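Local structure of DUF1893 domain-containing protein (Thermotoga maritima, 1VK9) at residues K23-K28 / L65-M70; F78-K83 / N101-S106; P95-M100 / Q105-D110. The protein is of unknown function but binds zinc and has a cytidine deaminase-like fold. All blocks are in the same frame, centred on the assembly; numbering follows the deposited sequence.

Contact 1 (K23-K28 / L65-M70); sequences KIFEKK and LVIDKM
F25 of helix 15-27 turns one face of its ring to I67 of strand 65-68. The main interaction is a CH-pi contact. CG2 of I67 stands above the middle of the ring, 3.5 Å from the centroid of F25 and only 8° off the ring normal. All six ring carbons are therefore at nearly equal distance from this methyl; the closest pair is F25 CD1 and I67 CG2 at 3.6 Å. The first torsions suit this pairing. In F25, CG is anti to the backbone N (chi1 -161°), and the ring reaches out from the helix to the strand. In I67 it is CG2 that stands anti to N, which presents the short branch to the ring.

The far side of the ring also touches backbone. F25 CE1 lies 3.7 Å from I67 O. F25 CZ lies 4.0 Å from K69 N and 4.3 Å from D68 C, both met obliquely. The chain bends at K69, whose amine is directed off from the helix.

The covalent link goes elsewhere. D68 starts away from the helix, and its OD1 is covalently linked to an unidentified group. L33 also packs on F25, while A21 and L22 pack on I67.

The contact joins a helix to the central sheet of the cytidine deaminase-like fold. It is purely apolar between side chains: adhesion here rests on shape and burial of the ring, without directional polar bonds.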
loop_
_atom_site.group_PDB
_atom_site.type_symbol
_atom_site.label_atom_id
_atom_site.label_comp_id
_atom_site.label_asym_id
_atom_site.label_seq_id
_atom_site.Cartn_x
_atom_site.Cartn_y
_atom_site.Cartn_z
ATOM N N LYS A 23 -4.268 -0.459 -16.649
ATOM C CA LYS A 23 -3.899 0.067 -17.971
ATOM C C LYS A 23 -3.005 1.313 -17.873
ATOM O O LYS A 23 -2.078 1.455 -18.663
ATOM C CB LYS A 23 -5.147 0.359 -18.824
ATOM C CG LYS A 23 -5.740 -0.867 -19.527
ATOM C CD LYS A 23 -5.790 -0.666 -21.065
ATOM C CE LYS A 23 -7.146 -1.041 -21.695
ATOM N NZ LYS A 23 -8.326 -0.666 -20.844
ATOM N N ILE A 24 -3.277 2.191 -16.900
ATOM C CA ILE A 24 -2.471 3.397 -16.654
ATOM C C ILE A 24 -1.125 3.056 -15.985
ATOM O O ILE A 24 -0.064 3.479 -16.458
ATOM C CB ILE A 24 -3.286 4.468 -15.851
ATOM C CG1 ILE A 24 -4.350 5.120 -16.751
ATOM C CG2 ILE A 24 -2.372 5.543 -15.266
ATOM C CD1 ILE A 24 -5.349 6.035 -16.011
ATOM N N PHE A 25 -1.176 2.293 -14.894
ATOM C CA PHE A 25 0.012 1.787 -14.209
ATOM C C PHE A 25 0.999 1.104 -15.166
ATOM O O PHE A 25 2.215 1.334 -15.094
ATOM C CB PHE A 25 -0.414 0.792 -13.128
ATOM C CG PHE A 25 0.635 0.539 -12.069
ATOM C CD1 PHE A 25 0.770 1.398 -10.979
ATOM C CD2 PHE A 25 1.461 -0.575 -12.142
ATOM C CE1 PHE A 25 1.727 1.149 -9.984
ATOM C CE2 PHE A 25 2.418 -0.833 -11.161
ATOM C CZ PHE A 25 2.550 0.024 -10.081
ATOM N N GLU A 26 0.467 0.261 -16.056
ATOM C CA GLU A 26 1.291 -0.518 -16.973
ATOM C C GLU A 26 1.874 0.391 -18.071
ATOM O O GLU A 26 3.082 0.382 -18.292
ATOM C CB GLU A 26 0.519 -1.732 -17.539
ATOM C CG GLU A 26 0.392 -2.936 -16.583
ATOM C CD GLU A 26 -0.406 -4.123 -17.155
ATOM O OE1 GLU A 26 -0.812 -4.100 -18.344
ATOM O OE2 GLU A 26 -0.628 -5.106 -16.413
ATOM N N LYS A 27 1.029 1.206 -18.707
ATOM C CA LYS A 27 1.451 2.123 -19.772
ATOM C C LYS A 27 2.499 3.177 -19.362
ATOM O O LYS A 27 3.191 3.712 -20.217
ATOM C CB LYS A 27 0.223 2.812 -20.392
ATOM C CG LYS A 27 0.436 3.440 -21.778
ATOM C CD LYS A 27 -0.469 4.665 -21.985
ATOM C CE LYS A 27 -0.339 5.220 -23.404
ATOM N NZ LYS A 27 -1.519 6.050 -23.785
ATOM N N LYS A 28 2.630 3.467 -18.070
ATOM C CA LYS A 28 3.494 4.565 -17.604
ATOM C C LYS A 28 4.672 4.120 -16.717
ATOM O O LYS A 28 5.303 4.962 -16.066
ATOM C CB LYS A 28 2.658 5.627 -16.856
ATOM C CG LYS A 28 1.755 6.492 -17.742
ATOM C CD LYS A 28 0.989 7.521 -16.922
ATOM C CE LYS A 28 1.329 8.931 -17.361
ATOM N NZ LYS A 28 0.914 9.902 -16.325
ATOM N N LEU A 65 -8.737 3.384 -5.247
ATOM C CA LEU A 65 -7.912 2.191 -5.144
ATOM C C LEU A 65 -6.447 2.562 -5.286
ATOM O O LEU A 65 -6.116 3.569 -5.932
ATOM C CB LEU A 65 -8.324 1.131 -6.168
ATOM C CG LEU A 65 -8.215 1.484 -7.631
ATOM C CD1 LEU A 65 -6.906 0.982 -8.175
ATOM C CD2 LEU A 65 -9.341 0.828 -8.343
ATOM N N VAL A 66 -5.581 1.754 -4.672
ATOM C CA VAL A 66 -4.137 1.938 -4.777
ATOM C C VAL A 66 -3.498 0.746 -5.464
ATOM O O VAL A 66 -3.789 -0.388 -5.118
ATOM C CB VAL A 66 -3.494 2.099 -3.385
ATOM C CG1 VAL A 66 -1.961 2.071 -3.478
ATOM C CG2 VAL A 66 -4.011 3.365 -2.701
ATOM N N ILE A 67 -2.632 1.011 -6.439
ATOM C CA ILE A 67 -1.766 -0.022 -7.014
ATOM C C ILE A 67 -0.319 0.207 -6.595
ATOM O O ILE A 67 0.189 1.318 -6.646
ATOM C CB ILE A 67 -1.884 -0.079 -8.561
ATOM C CG1 ILE A 67 -3.339 -0.317 -8.978
ATOM C CG2 ILE A 67 -0.951 -1.181 -9.129
ATOM C CD1 ILE A 67 -3.544 -0.306 -10.468
ATOM N N ASP A 68 0.348 -0.854 -6.188
ATOM C CA ASP A 68 1.710 -0.751 -5.711
ATOM C C ASP A 68 2.542 -1.931 -6.235
ATOM O O ASP A 68 2.066 -3.061 -6.296
ATOM C CB ASP A 68 1.705 -0.703 -4.181
ATOM C CG ASP A 68 3.000 -0.176 -3.610
ATOM O OD1 ASP A 68 3.958 0.036 -4.386
ATOM O OD2 ASP A 68 3.161 0.052 -2.400
ATOM N N LYS A 69 3.781 -1.647 -6.628
ATOM C CA LYS A 69 4.696 -2.623 -7.234
ATOM C C LYS A 69 5.125 -3.679 -6.182
ATOM O O LYS A 69 5.200 -4.881 -6.463
ATOM C CB LYS A 69 5.929 -1.869 -7.741
ATOM C CG LYS A 69 6.431 -2.187 -9.126
ATOM C CD LYS A 69 7.692 -1.338 -9.368
ATOM C CE LYS A 69 8.104 -1.287 -10.817
ATOM N NZ LYS A 69 9.119 -2.344 -11.037
HETATM N N MSE A 70 5.394 -3.217 -4.965
HETATM C CA MSE A 70 6.009 -4.046 -3.960
HETATM C C MSE A 70 5.432 -3.671 -2.601
HETATM O O MSE A 70 5.736 -2.602 -2.069
HETATM C CB MSE A 70 7.526 -3.813 -3.993
HETATM C CG MSE A 70 8.337 -4.620 -2.970
HETATM SE SE MSE A 70 8.215 -6.589 -3.235
HETATM C CE MSE A 70 9.256 -6.871 -5.011
#

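Contact 2 (F78-K83 / N101-S106); sequences FLLKMK and NEYGQS. With ZN (zinc ion), chain B.
L80 straddles two residues beyond the end of helix 94-102, one with each methyl. CD1 of L80 lies against the root of the Y103 ring, 3.7 Å from Y103 CG, approaching obliquely. The two side chains cross at about a right angle. CD2 of L80 meets the aliphatic part of Q105, 3.5 Å from Q105 CB. A helical turn ends in a Schellman motif at G104, whose positive phi suits glycine, and Y103 and Q105 flank it.

Q105 is bent at chi2 (77°), which carries its amide back beside L80. A water gives hydrogens to both L80 O, at 2.8 Å, and Q105 OE1, bridging the segments. NE2 of Q105 donates to S106 O at 3.2 Å, nearly straight and in the amide plane, and also to P84 O. These bonds fix the rotation of the amide. With an alanine here, the bridging water would probably lose its second anchor and P84 O this donor, and L80 CD2 would lose the cover of CG and OE1.

Nearby, E102 grips a zinc ion with both carboxylate oxygens, OE1 at 2.2 Å and OE2 at 2.5 Å. The contact thus packs the C-terminal turn of helix 73-82 on the loop that follows helix 94-102, with a single water bridge beside it.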
loop_
_atom_site.group_PDB
_atom_site.type_symbol
_atom_site.label_atom_id
_atom_site.label_comp_id
_atom_site.label_asym_id
_atom_site.label_seq_id
_atom_site.Cartn_x
_atom_site.Cartn_y
_atom_site.Cartn_z
ATOM N N PHE A 78 1.108 2.028 6.077
ATOM C CA PHE A 78 0.710 3.330 5.553
ATOM C C PHE A 78 -0.628 3.214 4.814
ATOM O O PHE A 78 -1.583 3.952 5.105
ATOM C CB PHE A 78 1.788 3.887 4.640
ATOM C CG PHE A 78 2.931 4.512 5.374
ATOM C CD1 PHE A 78 2.838 5.807 5.859
ATOM C CD2 PHE A 78 4.099 3.816 5.578
ATOM C CE1 PHE A 78 3.887 6.380 6.541
ATOM C CE2 PHE A 78 5.154 4.393 6.252
ATOM C CZ PHE A 78 5.044 5.670 6.739
ATOM N N LEU A 79 -0.701 2.257 3.896
ATOM C CA LEU A 79 -1.891 2.075 3.102
ATOM C C LEU A 79 -3.113 1.730 3.998
ATOM O O LEU A 79 -4.203 2.269 3.776
ATOM C CB LEU A 79 -1.627 1.053 1.990
ATOM C CG LEU A 79 -0.596 1.461 0.914
ATOM C CD1 LEU A 79 -0.288 0.314 -0.062
ATOM C CD2 LEU A 79 -1.011 2.717 0.138
ATOM N N LEU A 80 -2.926 0.888 5.021
ATOM C CA LEU A 80 -4.026 0.512 5.918
ATOM C C LEU A 80 -4.608 1.739 6.601
ATOM O O LEU A 80 -5.840 1.895 6.694
ATOM C CB LEU A 80 -3.580 -0.476 6.992
ATOM C CG LEU A 80 -3.549 -1.963 6.624
ATOM C CD1 LEU A 80 -3.257 -2.785 7.860
ATOM C CD2 LEU A 80 -4.831 -2.431 5.996
ATOM N N LYS A 81 -3.728 2.623 7.061
ATOM C CA LYS A 81 -4.183 3.821 7.740
ATOM C C LYS A 81 -4.999 4.716 6.801
ATOM O O LYS A 81 -5.941 5.394 7.240
ATOM C CB LYS A 81 -3.016 4.584 8.373
ATOM C CG LYS A 81 -3.389 5.902 9.029
ATOM C CD LYS A 81 -4.328 5.695 10.230
ATOM C CE LYS A 81 -3.771 6.243 11.540
ATOM N NZ LYS A 81 -3.998 7.677 11.499
HETATM N N MSE A 82 -4.677 4.686 5.511
HETATM C CA MSE A 82 -5.326 5.611 4.591
HETATM C C MSE A 82 -6.692 5.124 4.144
HETATM O O MSE A 82 -7.449 5.876 3.536
HETATM C CB MSE A 82 -4.434 5.888 3.404
HETATM C CG MSE A 82 -3.317 6.831 3.737
HETATM SE SE MSE A 82 -2.247 7.232 2.168
HETATM C CE MSE A 82 -1.177 5.608 2.169
ATOM N N LYS A 83 -6.997 3.867 4.447
ATOM C CA LYS A 83 -8.306 3.303 4.163
ATOM C C LYS A 83 -8.723 3.375 2.675
ATOM O O LYS A 83 -9.772 3.925 2.322
ATOM C CB LYS A 83 -9.334 3.943 5.091
ATOM C CG LYS A 83 -9.031 3.640 6.556
ATOM C CD LYS A 83 -10.222 3.868 7.493
ATOM C CE LYS A 83 -11.389 2.975 7.113
ATOM N NZ LYS A 83 -12.161 2.510 8.284
ATOM N N ASN A 101 -5.024 -9.049 6.071
ATOM C CA ASN A 101 -6.089 -9.926 6.513
ATOM C C ASN A 101 -6.542 -9.644 7.933
ATOM O O ASN A 101 -7.726 -9.662 8.201
ATOM C CB ASN A 101 -5.757 -11.406 6.331
ATOM C CG ASN A 101 -5.680 -11.804 4.861
ATOM O OD1 ASN A 101 -6.494 -11.360 4.031
ATOM N ND2 ASN A 101 -4.668 -12.606 4.518
ATOM N N GLU A 102 -5.612 -9.363 8.844
ATOM C CA GLU A 102 -5.992 -9.090 10.221
ATOM C C GLU A 102 -6.936 -7.872 10.237
ATOM O O GLU A 102 -7.856 -7.771 11.084
ATOM C CB GLU A 102 -4.735 -8.837 11.076
ATOM C CG GLU A 102 -5.016 -8.445 12.527
ATOM C CD GLU A 102 -3.800 -7.981 13.303
ATOM O OE1 GLU A 102 -2.735 -7.779 12.713
ATOM O OE2 GLU A 102 -3.887 -7.833 14.537
ATOM N N TYR A 103 -6.711 -6.959 9.286
ATOM C CA TYR A 103 -7.399 -5.697 9.305
ATOM C C TYR A 103 -8.595 -5.682 8.385
ATOM O O TYR A 103 -9.229 -4.652 8.233
ATOM C CB TYR A 103 -6.421 -4.543 9.032
ATOM C CG TYR A 103 -5.683 -4.185 10.293
ATOM C CD1 TYR A 103 -4.590 -4.945 10.718
ATOM C CD2 TYR A 103 -6.120 -3.138 11.109
ATOM C CE1 TYR A 103 -3.931 -4.645 11.908
ATOM C CE2 TYR A 103 -5.465 -2.828 12.304
ATOM C CZ TYR A 103 -4.381 -3.587 12.693
ATOM O OH TYR A 103 -3.737 -3.304 13.856
ATOM N N GLY A 104 -8.911 -6.820 7.772
ATOM C CA GLY A 104 -10.019 -6.909 6.843
ATOM C C GLY A 104 -9.958 -5.908 5.704
ATOM O O GLY A 104 -10.988 -5.415 5.274
ATOM N N GLN A 105 -8.761 -5.553 5.242
ATOM C CA GLN A 105 -8.596 -4.675 4.085
ATOM C C GLN A 105 -8.765 -5.509 2.815
ATOM O O GLN A 105 -8.333 -6.658 2.764
ATOM C CB GLN A 105 -7.221 -4.051 4.107
ATOM C CG GLN A 105 -6.807 -3.399 2.832
ATOM C CD GLN A 105 -7.465 -2.044 2.614
ATOM O OE1 GLN A 105 -7.502 -1.217 3.515
ATOM N NE2 GLN A 105 -7.976 -1.815 1.413
ATOM N N SER A 106 -9.403 -4.944 1.796
ATOM C CA SER A 106 -9.590 -5.653 0.532
ATOM C C SER A 106 -8.357 -5.469 -0.327
ATOM O O SER A 106 -7.893 -4.346 -0.535
ATOM C CB SER A 106 -10.809 -5.128 -0.193
ATOM O OG SER A 106 -10.761 -5.513 -1.538
HETATM ZN ZN ZN B . -1.503 -7.252 14.429
HETATM O O HOH W 1 -7.764 0.200 5.525
#

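Contact 3 (P95-M100 / Q105-D110); sequences PALKLM and QSFSYD. With ZN (zinc ion), chain E.
M100 and L97, one helical turn apart, meet F107 and Y109 from the strand. M100 crosses F107 obliquely. M100 CE, the terminal methyl, comes nearest, 3.4 Å from F107 CG. M100 CB lies 3.7 Å from both F107 CD1 and F107 CE1. M100 SE is 5.1 Å from the F107 ring centroid and 30° off the ring normal, a Met-aromatic contact of a selenomethionine. L97 lies at about a right angle to F107, with L97 CG 3.9 Å from F107 CZ. L97 CD1 reaches on to Y109, 3.6 Å from Y109 CE1, at an oblique approach. In F107, CG sits between the backbone N and the carbonyl carbon (chi1 73°), as in Y109, which stands both rings up toward the helix.

One backbone bond joins the segments: Q105 N donates to M100 O at 3.0 Å. It is the six-to-one bond of the Schellman motif that closes helix 94-102. Helix and strand, roughly antiparallel, belong to the beta-alpha-beta unit of strand 86-93, helix 94-102 and strand 107-109.

S108 OG hydrogen-bonds H86 and H88 on the other face. Past the strand, D110 OD2 binds zinc at 1.9 Å together with H88 and a water. The strand therefore keeps aromatic rings on its helix face, with serine-histidine bonds on the other and a metal ligand beyond its end.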
loop_
_atom_site.group_PDB
_atom_site.type_symbol
_atom_site.label_atom_id
_atom_site.label_comp_id
_atom_site.label_asym_id
_atom_site.label_seq_id
_atom_site.Cartn_x
_atom_site.Cartn_y
_atom_site.Cartn_z
ATOM N N PRO A 95 4.385 -10.986 5.443
ATOM C CA PRO A 95 4.013 -10.120 6.555
ATOM C C PRO A 95 2.913 -9.151 6.170
ATOM O O PRO A 95 1.961 -9.009 6.935
ATOM C CB PRO A 95 5.311 -9.380 6.861
ATOM C CG PRO A 95 6.390 -10.345 6.481
ATOM C CD PRO A 95 5.846 -10.945 5.216
ATOM N N ALA A 96 3.019 -8.530 4.999
ATOM C CA ALA A 96 2.007 -7.587 4.549
ATOM C C ALA A 96 0.666 -8.289 4.370
ATOM O O ALA A 96 -0.347 -7.837 4.905
ATOM C CB ALA A 96 2.443 -6.861 3.274
ATOM N N LEU A 97 0.660 -9.415 3.681
ATOM C CA LEU A 97 -0.581 -10.141 3.451
ATOM C C LEU A 97 -1.261 -10.485 4.780
ATOM O O LEU A 97 -2.476 -10.333 4.928
ATOM C CB LEU A 97 -0.304 -11.403 2.609
ATOM C CG LEU A 97 -1.405 -12.405 2.231
ATOM C CD1 LEU A 97 -0.955 -13.185 1.014
ATOM C CD2 LEU A 97 -1.700 -13.395 3.365
ATOM N N LYS A 98 -0.468 -10.939 5.746
ATOM C CA LYS A 98 -0.984 -11.391 7.039
ATOM C C LYS A 98 -1.664 -10.225 7.732
ATOM O O LYS A 98 -2.728 -10.389 8.346
ATOM C CB LYS A 98 0.170 -11.866 7.914
ATOM C CG LYS A 98 0.171 -13.309 8.230
ATOM C CD LYS A 98 1.233 -14.045 7.448
ATOM C CE LYS A 98 2.068 -14.931 8.357
ATOM N NZ LYS A 98 2.783 -14.082 9.359
ATOM N N LEU A 99 -1.039 -9.047 7.603
ATOM C CA LEU A 99 -1.477 -7.825 8.265
ATOM C C LEU A 99 -2.794 -7.347 7.701
ATOM O O LEU A 99 -3.723 -7.035 8.453
ATOM C CB LEU A 99 -0.433 -6.718 8.139
ATOM C CG LEU A 99 -0.649 -5.453 8.973
ATOM C CD1 LEU A 99 -0.657 -5.734 10.468
ATOM C CD2 LEU A 99 0.467 -4.492 8.638
HETATM N N MSE A 100 -2.872 -7.302 6.377
HETATM C CA MSE A 100 -4.075 -6.832 5.717
HETATM C C MSE A 100 -5.257 -7.736 5.958
HETATM O O MSE A 100 -6.371 -7.235 6.066
HETATM C CB MSE A 100 -3.815 -6.658 4.236
HETATM C CG MSE A 100 -2.590 -5.838 4.040
HETATM SE SE MSE A 100 -2.737 -4.515 2.680
HETATM C CE MSE A 100 -2.411 -5.649 1.160
ATOM N N GLN A 105 -8.761 -5.553 5.242
ATOM C CA GLN A 105 -8.596 -4.675 4.085
ATOM C C GLN A 105 -8.765 -5.509 2.815
ATOM O O GLN A 105 -8.333 -6.658 2.764
ATOM C CB GLN A 105 -7.221 -4.051 4.107
ATOM C CG GLN A 105 -6.807 -3.399 2.832
ATOM C CD GLN A 105 -7.465 -2.044 2.614
ATOM O OE1 GLN A 105 -7.502 -1.217 3.515
ATOM N NE2 GLN A 105 -7.976 -1.815 1.413
ATOM N N SER A 106 -9.403 -4.944 1.796
ATOM C CA SER A 106 -9.590 -5.653 0.532
ATOM C C SER A 106 -8.357 -5.469 -0.327
ATOM O O SER A 106 -7.893 -4.346 -0.535
ATOM C CB SER A 106 -10.809 -5.128 -0.193
ATOM O OG SER A 106 -10.761 -5.513 -1.538
ATOM N N PHE A 107 -7.797 -6.570 -0.805
ATOM C CA PHE A 107 -6.555 -6.460 -1.560
ATOM C C PHE A 107 -6.394 -7.655 -2.505
ATOM O O PHE A 107 -7.043 -8.663 -2.325
ATOM C CB PHE A 107 -5.353 -6.314 -0.608
ATOM C CG PHE A 107 -4.999 -7.587 0.110
ATOM C CD1 PHE A 107 -5.646 -7.929 1.301
ATOM C CD2 PHE A 107 -4.037 -8.458 -0.418
ATOM C CE1 PHE A 107 -5.344 -9.126 1.964
ATOM C CE2 PHE A 107 -3.732 -9.650 0.230
ATOM C CZ PHE A 107 -4.385 -9.991 1.436
ATOM N N SER A 108 -5.548 -7.517 -3.517
ATOM C CA SER A 108 -5.282 -8.602 -4.443
ATOM C C SER A 108 -3.816 -8.511 -4.801
ATOM O O SER A 108 -3.213 -7.457 -4.588
ATOM C CB SER A 108 -6.171 -8.494 -5.691
ATOM O OG SER A 108 -6.018 -7.231 -6.307
ATOM N N TYR A 109 -3.242 -9.600 -5.324
ATOM C CA TYR A 109 -1.815 -9.628 -5.631
ATOM C C TYR A 109 -1.465 -10.528 -6.812
ATOM O O TYR A 109 -2.226 -11.417 -7.158
ATOM C CB TYR A 109 -0.982 -10.001 -4.395
ATOM C CG TYR A 109 -1.302 -11.351 -3.757
ATOM C CD1 TYR A 109 -2.296 -11.440 -2.763
ATOM C CD2 TYR A 109 -0.609 -12.525 -4.122
ATOM C CE1 TYR A 109 -2.626 -12.640 -2.168
ATOM C CE2 TYR A 109 -0.925 -13.747 -3.517
ATOM C CZ TYR A 109 -1.941 -13.782 -2.532
ATOM O OH TYR A 109 -2.294 -14.934 -1.878
ATOM N N ASP A 110 -0.327 -10.287 -7.453
ATOM C CA ASP A 110 0.079 -11.136 -8.567
ATOM C C ASP A 110 1.031 -12.230 -8.082
ATOM O O ASP A 110 0.905 -13.370 -8.492
ATOM C CB ASP A 110 0.656 -10.309 -9.720
ATOM C CG ASP A 110 -0.343 -9.277 -10.244
ATOM O OD1 ASP A 110 -1.546 -9.631 -10.353
ATOM O OD2 ASP A 110 -0.046 -8.077 -10.544
HETATM ZN ZN ZN E . -1.301 -6.888 -11.203
HETATM O O HOH W 2 0.234 -5.309 -11.415
#

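In the fold
Contact 1 is the buried one; contacts 2 and 3 lie at the surface. Contacts 1 and 3 both pack a helix on the same central sheet, but their nearest atoms are about 7 Å apart. Contact 2 instead sets a helix end against the loop after another helix. Contacts 2 and 3 share Q105, S106 and helix 94-102, and L80 touches L99 between them. Contact 1 reaches contact 2 through V66 against L79. The chemistry follows the place: a mainly apolar ring contact in the core, and apolar packing mixed with a water bridge or a backbone bond outside. Contacts 2 and 3 each hold a zinc ligand, E102 and D110.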